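Local coordinates for protein carboxylesterase (Est-2) (Archaeoglobus fulgidus, PDB 5FRD) that probably hydrolyses carboxylic esters as an alpha/beta-hydrolase-fold esterase and binds coenzyme A, at residues E3-S15 against I49-E61. Residues are numbered along the deposited sequence; the frame is centred on the assembly and turned at random.
Sequences ERVFIDVDGVKVS and IDLPNHGQSDTVE
Arg4 NH1 reaches Asp50 OD2 at 2.8 Å, a salt bridge with a bent N-H...O angle of 139°. NH1 also donates to Ser15 OG at 2.9 Å, in the guanidinium plane, and Ser15 OG in turn donates to Val5 O. Asp50 OD2 takes a second bond from Gln56 N, on the opposite face of the carboxylate. A water accepts from Arg4 NH2 and donates to Asp50 OD1. In the conformer given, Gln56 CG lies over one guanidinium face, near the rim. With an alanine here instead of Arg4, the Asp50 carboxylate is likely to lose its cationic partner and Ser15 OG its donor.

Ser57 OG is satisfied twice. It accepts from Ser15 N at 2.9 Å and donates to Asp50 O at 2.6 Å. Asp58 grips the Lys13 backbone at two points: Asp58 N gives to Lys13 O at 2.9 Å, and OD2 takes Lys13 N from above the carboxylate plane. In the Lys13 conformer given, bends at chi3 (69°) and chi4 let NZ reach Gln56 O at 2.8 Å and form a salt bridge, with a weak hydrogen bond, to Asp58 OD1. Val12 CG1 packs on Asp58 CB and Pro52 CG.

The contact joins the edge hairpin of the sheet to the loop between strand 47-49 and helix 65-79. Ser15 O accepts from Asp50 N where strand 12-18 runs antiparallel to strand 47-49. Val14 CG1 meets Ile49 CG1, and both side chains touch Ser75 of helix 65-79.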
loop_
_atom_site.group_PDB
_atom_site.type_symbol
_atom_site.label_atom_id
_atom_site.label_comp_id
_atom_site.label_asym_id
_atom_site.label_seq_id
_atom_site.Cartn_x
_atom_site.Cartn_y
_atom_site.Cartn_z
ATOM N N GLU A 3 -6.813 11.850 -13.643
ATOM C CA GLU A 3 -7.608 11.161 -14.648
ATOM C C GLU A 3 -7.839 9.747 -14.167
ATOM O O GLU A 3 -6.956 9.164 -13.502
ATOM C CB GLU A 3 -6.876 11.087 -16.002
ATOM C CG GLU A 3 -7.781 10.665 -17.157
ATOM C CD GLU A 3 -7.092 10.178 -18.428
ATOM O OE1 GLU A 3 -5.861 10.258 -18.559
ATOM O OE2 GLU A 3 -7.845 9.710 -19.310
ATOM N N ARG A 4 -8.983 9.197 -14.488
ATOM C CA ARG A 4 -9.276 7.789 -14.261
ATOM C C ARG A 4 -9.142 7.066 -15.592
ATOM O O ARG A 4 -9.668 7.525 -16.616
ATOM C CB ARG A 4 -10.646 7.587 -13.679
ATOM C CG ARG A 4 -10.936 6.125 -13.362
ATOM C CD ARG A 4 -12.208 5.910 -12.593
ATOM N NE ARG A 4 -12.117 6.389 -11.225
ATOM C CZ ARG A 4 -11.593 5.702 -10.206
ATOM N NH1 ARG A 4 -11.012 4.518 -10.405
ATOM N NH2 ARG A 4 -11.629 6.202 -8.972
ATOM N N VAL A 5 -8.429 5.950 -15.581
ATOM C CA VAL A 5 -8.227 5.134 -16.794
ATOM C C VAL A 5 -8.627 3.720 -16.513
ATOM O O VAL A 5 -8.793 3.305 -15.360
ATOM C CB VAL A 5 -6.788 5.180 -17.309
ATOM C CG1 VAL A 5 -6.410 6.599 -17.696
ATOM C CG2 VAL A 5 -5.812 4.621 -16.280
ATOM N N PHE A 6 -8.773 2.952 -17.589
ATOM C CA PHE A 6 -9.151 1.546 -17.503
ATOM C C PHE A 6 -8.256 0.753 -18.422
ATOM O O PHE A 6 -7.986 1.189 -19.533
ATOM C CB PHE A 6 -10.618 1.370 -17.905
ATOM C CG PHE A 6 -11.579 2.046 -16.965
ATOM C CD1 PHE A 6 -11.919 3.375 -17.136
ATOM C CD2 PHE A 6 -12.085 1.350 -15.878
ATOM C CE1 PHE A 6 -12.786 4.004 -16.232
ATOM C CE2 PHE A 6 -12.960 1.979 -14.989
ATOM C CZ PHE A 6 -13.284 3.292 -15.175
ATOM N N ILE A 7 -7.870 -0.417 -17.956
ATOM C CA ILE A 7 -7.108 -1.418 -18.718
ATOM C C ILE A 7 -7.774 -2.763 -18.509
ATOM O O ILE A 7 -8.694 -2.929 -17.701
ATOM C CB ILE A 7 -5.624 -1.477 -18.275
ATOM C CG1 ILE A 7 -5.478 -1.984 -16.850
ATOM C CG2 ILE A 7 -4.975 -0.124 -18.483
ATOM C CD1 ILE A 7 -4.054 -2.228 -16.439
ATOM N N ASP A 8 -7.309 -3.756 -19.275
ATOM C CA ASP A 8 -7.803 -5.124 -19.147
ATOM C C ASP A 8 -6.656 -6.032 -18.766
ATOM O O ASP A 8 -5.600 -5.985 -19.395
ATOM C CB ASP A 8 -8.397 -5.600 -20.471
ATOM C CG ASP A 8 -8.964 -7.009 -20.358
ATOM O OD1 ASP A 8 -10.079 -7.150 -19.822
ATOM O OD2 ASP A 8 -8.263 -7.968 -20.766
ATOM N N VAL A 9 -6.858 -6.832 -17.726
ATOM C CA VAL A 9 -5.925 -7.869 -17.342
ATOM C C VAL A 9 -6.642 -9.227 -17.407
ATOM O O VAL A 9 -7.420 -9.556 -16.528
ATOM C CB VAL A 9 -5.328 -7.640 -15.933
ATOM C CG1 VAL A 9 -4.403 -8.777 -15.531
ATOM C CG2 VAL A 9 -4.594 -6.300 -15.903
ATOM N N ASP A 10 -6.333 -10.000 -18.469
ATOM C CA ASP A 10 -6.955 -11.324 -18.690
ATOM C C ASP A 10 -8.475 -11.310 -18.583
ATOM O O ASP A 10 -9.078 -12.206 -17.999
ATOM C CB ASP A 10 -6.406 -12.334 -17.678
ATOM C CG ASP A 10 -4.907 -12.454 -17.730
ATOM O OD1 ASP A 10 -4.308 -12.095 -18.765
ATOM O OD2 ASP A 10 -4.333 -12.910 -16.719
ATOM N N GLY A 11 -9.088 -10.273 -19.120
ATOM C CA GLY A 11 -10.526 -10.132 -19.073
ATOM C C GLY A 11 -11.111 -9.468 -17.835
ATOM O O GLY A 11 -12.322 -9.306 -17.748
ATOM N N VAL A 12 -10.263 -9.092 -16.874
ATOM C CA VAL A 12 -10.689 -8.374 -15.674
ATOM C C VAL A 12 -10.398 -6.889 -15.941
ATOM O O VAL A 12 -9.252 -6.514 -16.226
ATOM C CB VAL A 12 -9.920 -8.858 -14.432
ATOM C CG1 VAL A 12 -10.334 -8.087 -13.171
ATOM C CG2 VAL A 12 -10.149 -10.352 -14.217
ATOM N N LYS A 13 -11.443 -6.077 -15.889
ATOM C CA LYS A 13 -11.309 -4.624 -16.015
ATOM C C LYS A 13 -10.641 -4.099 -14.743
ATOM O O LYS A 13 -11.146 -4.339 -13.638
ATOM C CB LYS A 13 -12.653 -3.947 -16.240
ATOM C CG LYS A 13 -12.584 -2.415 -16.275
ATOM C CD LYS A 13 -13.896 -1.754 -16.715
ATOM C CE LYS A 13 -15.072 -1.857 -15.766
ATOM N NZ LYS A 13 -14.703 -1.872 -14.324
ATOM N N VAL A 14 -9.541 -3.387 -14.947
ATOM C CA VAL A 14 -8.796 -2.750 -13.849
ATOM C C VAL A 14 -8.814 -1.252 -14.092
ATOM O O VAL A 14 -8.392 -0.773 -15.133
ATOM C CB VAL A 14 -7.363 -3.277 -13.747
ATOM C CG1 VAL A 14 -6.567 -2.521 -12.679
ATOM C CG2 VAL A 14 -7.366 -4.776 -13.409
ATOM N N SER A 15 -9.270 -0.496 -13.080
ATOM C CA SER A 15 -9.213 0.953 -13.112
ATOM C C SER A 15 -7.991 1.453 -12.363
ATOM O O SER A 15 -7.560 0.815 -11.396
ATOM C CB SER A 15 -10.461 1.536 -12.492
ATOM O OG SER A 15 -10.544 2.937 -12.783
ATOM N N ILE A 49 -3.351 1.892 -8.640
ATOM C CA ILE A 49 -4.305 0.861 -9.024
ATOM C C ILE A 49 -5.525 0.809 -8.118
ATOM O O ILE A 49 -5.411 1.004 -6.910
ATOM C CB ILE A 49 -3.594 -0.493 -9.072
ATOM C CG1 ILE A 49 -4.455 -1.560 -9.754
ATOM C CG2 ILE A 49 -3.147 -0.954 -7.695
ATOM C CD1 ILE A 49 -3.729 -2.888 -10.001
ATOM N N ASP A 50 -6.703 0.513 -8.667
ATOM C CA ASP A 50 -7.800 -0.062 -7.875
ATOM C C ASP A 50 -7.650 -1.580 -7.974
ATOM O O ASP A 50 -7.844 -2.130 -9.067
ATOM C CB ASP A 50 -9.187 0.302 -8.454
ATOM C CG ASP A 50 -9.664 1.696 -8.154
ATOM O OD1 ASP A 50 -9.300 2.281 -7.117
ATOM O OD2 ASP A 50 -10.565 2.173 -8.927
ATOM N N LEU A 51 -7.208 -2.272 -6.939
ATOM C CA LEU A 51 -7.138 -3.725 -7.046
ATOM C C LEU A 51 -8.510 -4.277 -7.386
ATOM O O LEU A 51 -9.534 -3.711 -6.983
ATOM C CB LEU A 51 -6.631 -4.352 -5.739
ATOM C CG LEU A 51 -5.170 -4.119 -5.377
ATOM C CD1 LEU A 51 -4.889 -4.576 -3.962
ATOM C CD2 LEU A 51 -4.210 -4.758 -6.363
ATOM N N PRO A 52 -8.553 -5.386 -8.137
ATOM C CA PRO A 52 -9.863 -6.026 -8.319
ATOM C C PRO A 52 -10.573 -6.182 -6.978
ATOM O O PRO A 52 -9.922 -6.329 -5.929
ATOM C CB PRO A 52 -9.501 -7.375 -8.933
ATOM C CG PRO A 52 -8.237 -7.096 -9.676
ATOM C CD PRO A 52 -7.476 -6.123 -8.799
ATOM N N ASN A 53 -11.893 -6.069 -7.014
ATOM C CA ASN A 53 -12.760 -6.024 -5.827
ATOM C C ASN A 53 -12.823 -4.699 -5.104
ATOM O O ASN A 53 -13.510 -4.592 -4.089
ATOM C CB ASN A 53 -12.456 -7.150 -4.831
ATOM C CG ASN A 53 -12.444 -8.509 -5.501
ATOM O OD1 ASN A 53 -13.408 -8.860 -6.162
ATOM N ND2 ASN A 53 -11.347 -9.220 -5.412
ATOM N N HIS A 54 -12.118 -3.694 -5.634
ATOM C CA HIS A 54 -12.017 -2.375 -5.028
ATOM C C HIS A 54 -12.254 -1.304 -6.075
ATOM O O HIS A 54 -11.978 -1.479 -7.265
ATOM C CB HIS A 54 -10.641 -2.179 -4.398
ATOM C CG HIS A 54 -10.265 -3.243 -3.406
ATOM N ND1 HIS A 54 -9.853 -4.498 -3.780
ATOM C CD2 HIS A 54 -10.237 -3.226 -2.061
ATOM C CE1 HIS A 54 -9.598 -5.215 -2.699
ATOM N NE2 HIS A 54 -9.803 -4.463 -1.643
ATOM N N GLY A 55 -12.725 -0.148 -5.623
ATOM C CA GLY A 55 -12.896 1.015 -6.508
ATOM C C GLY A 55 -13.744 0.704 -7.722
ATOM O O GLY A 55 -14.817 0.098 -7.591
ATOM N N GLN A 56 -13.246 1.096 -8.888
ATOM C CA GLN A 56 -13.967 0.881 -10.137
ATOM C C GLN A 56 -13.481 -0.331 -10.926
ATOM O O GLN A 56 -13.823 -0.500 -12.104
ATOM C CB GLN A 56 -13.925 2.136 -10.988
ATOM C CG GLN A 56 -14.482 3.328 -10.259
ATOM C CD GLN A 56 -15.983 3.260 -10.114
ATOM O OE1 GLN A 56 -16.683 2.787 -11.000
ATOM N NE2 GLN A 56 -16.471 3.654 -8.951
ATOM N N SER A 57 -12.662 -1.176 -10.311
ATOM C CA SER A 57 -12.238 -2.410 -10.923
ATOM C C SER A 57 -13.322 -3.491 -10.817
ATOM O O SER A 57 -14.176 -3.449 -9.942
ATOM C CB SER A 57 -10.916 -2.866 -10.322
ATOM O OG SER A 57 -9.900 -1.964 -10.704
ATOM N N ASP A 58 -13.238 -4.462 -11.698
ATOM C CA ASP A 58 -14.128 -5.610 -11.642
ATOM C C ASP A 58 -13.926 -6.422 -10.365
ATOM O O ASP A 58 -12.867 -6.412 -9.713
ATOM C CB ASP A 58 -13.906 -6.555 -12.834
ATOM C CG ASP A 58 -14.560 -6.105 -14.117
ATOM O OD1 ASP A 58 -15.358 -5.139 -14.126
ATOM O OD2 ASP A 58 -14.228 -6.749 -15.153
ATOM N N THR A 59 -14.972 -7.160 -10.017
ATOM C CA THR A 59 -14.938 -8.158 -8.956
ATOM C C THR A 59 -14.442 -9.483 -9.543
ATOM O O THR A 59 -14.842 -9.878 -10.643
ATOM C CB THR A 59 -16.350 -8.295 -8.361
ATOM O OG1 THR A 59 -16.701 -7.076 -7.691
ATOM C CG2 THR A 59 -16.461 -9.457 -7.374
ATOM N N VAL A 60 -13.570 -10.149 -8.815
ATOM C CA VAL A 60 -13.041 -11.456 -9.204
ATOM C C VAL A 60 -12.541 -12.156 -7.944
ATOM O O VAL A 60 -12.069 -11.529 -6.981
ATOM C CB VAL A 60 -11.939 -11.325 -10.288
ATOM C CG1 VAL A 60 -10.664 -10.701 -9.723
ATOM C CG2 VAL A 60 -11.615 -12.681 -10.912
ATOM N N GLU A 61 -12.642 -13.485 -7.918
ATOM C CA GLU A 61 -12.160 -14.246 -6.777
ATOM C C GLU A 61 -10.643 -14.112 -6.634
ATOM O O GLU A 61 -9.903 -14.373 -7.589
ATOM C CB GLU A 61 -12.538 -15.729 -6.932
ATOM C CG GLU A 61 -12.273 -16.580 -5.702
ATOM C CD GLU A 61 -12.485 -18.074 -5.935
ATOM O OE1 GLU A 61 -12.849 -18.483 -7.063
ATOM O OE2 GLU A 61 -12.262 -18.847 -4.980
HETATM O O HOH W 1 -10.805 4.529 -6.755
HETATM O O HOH W 2 -14.283 -9.567 -15.217
#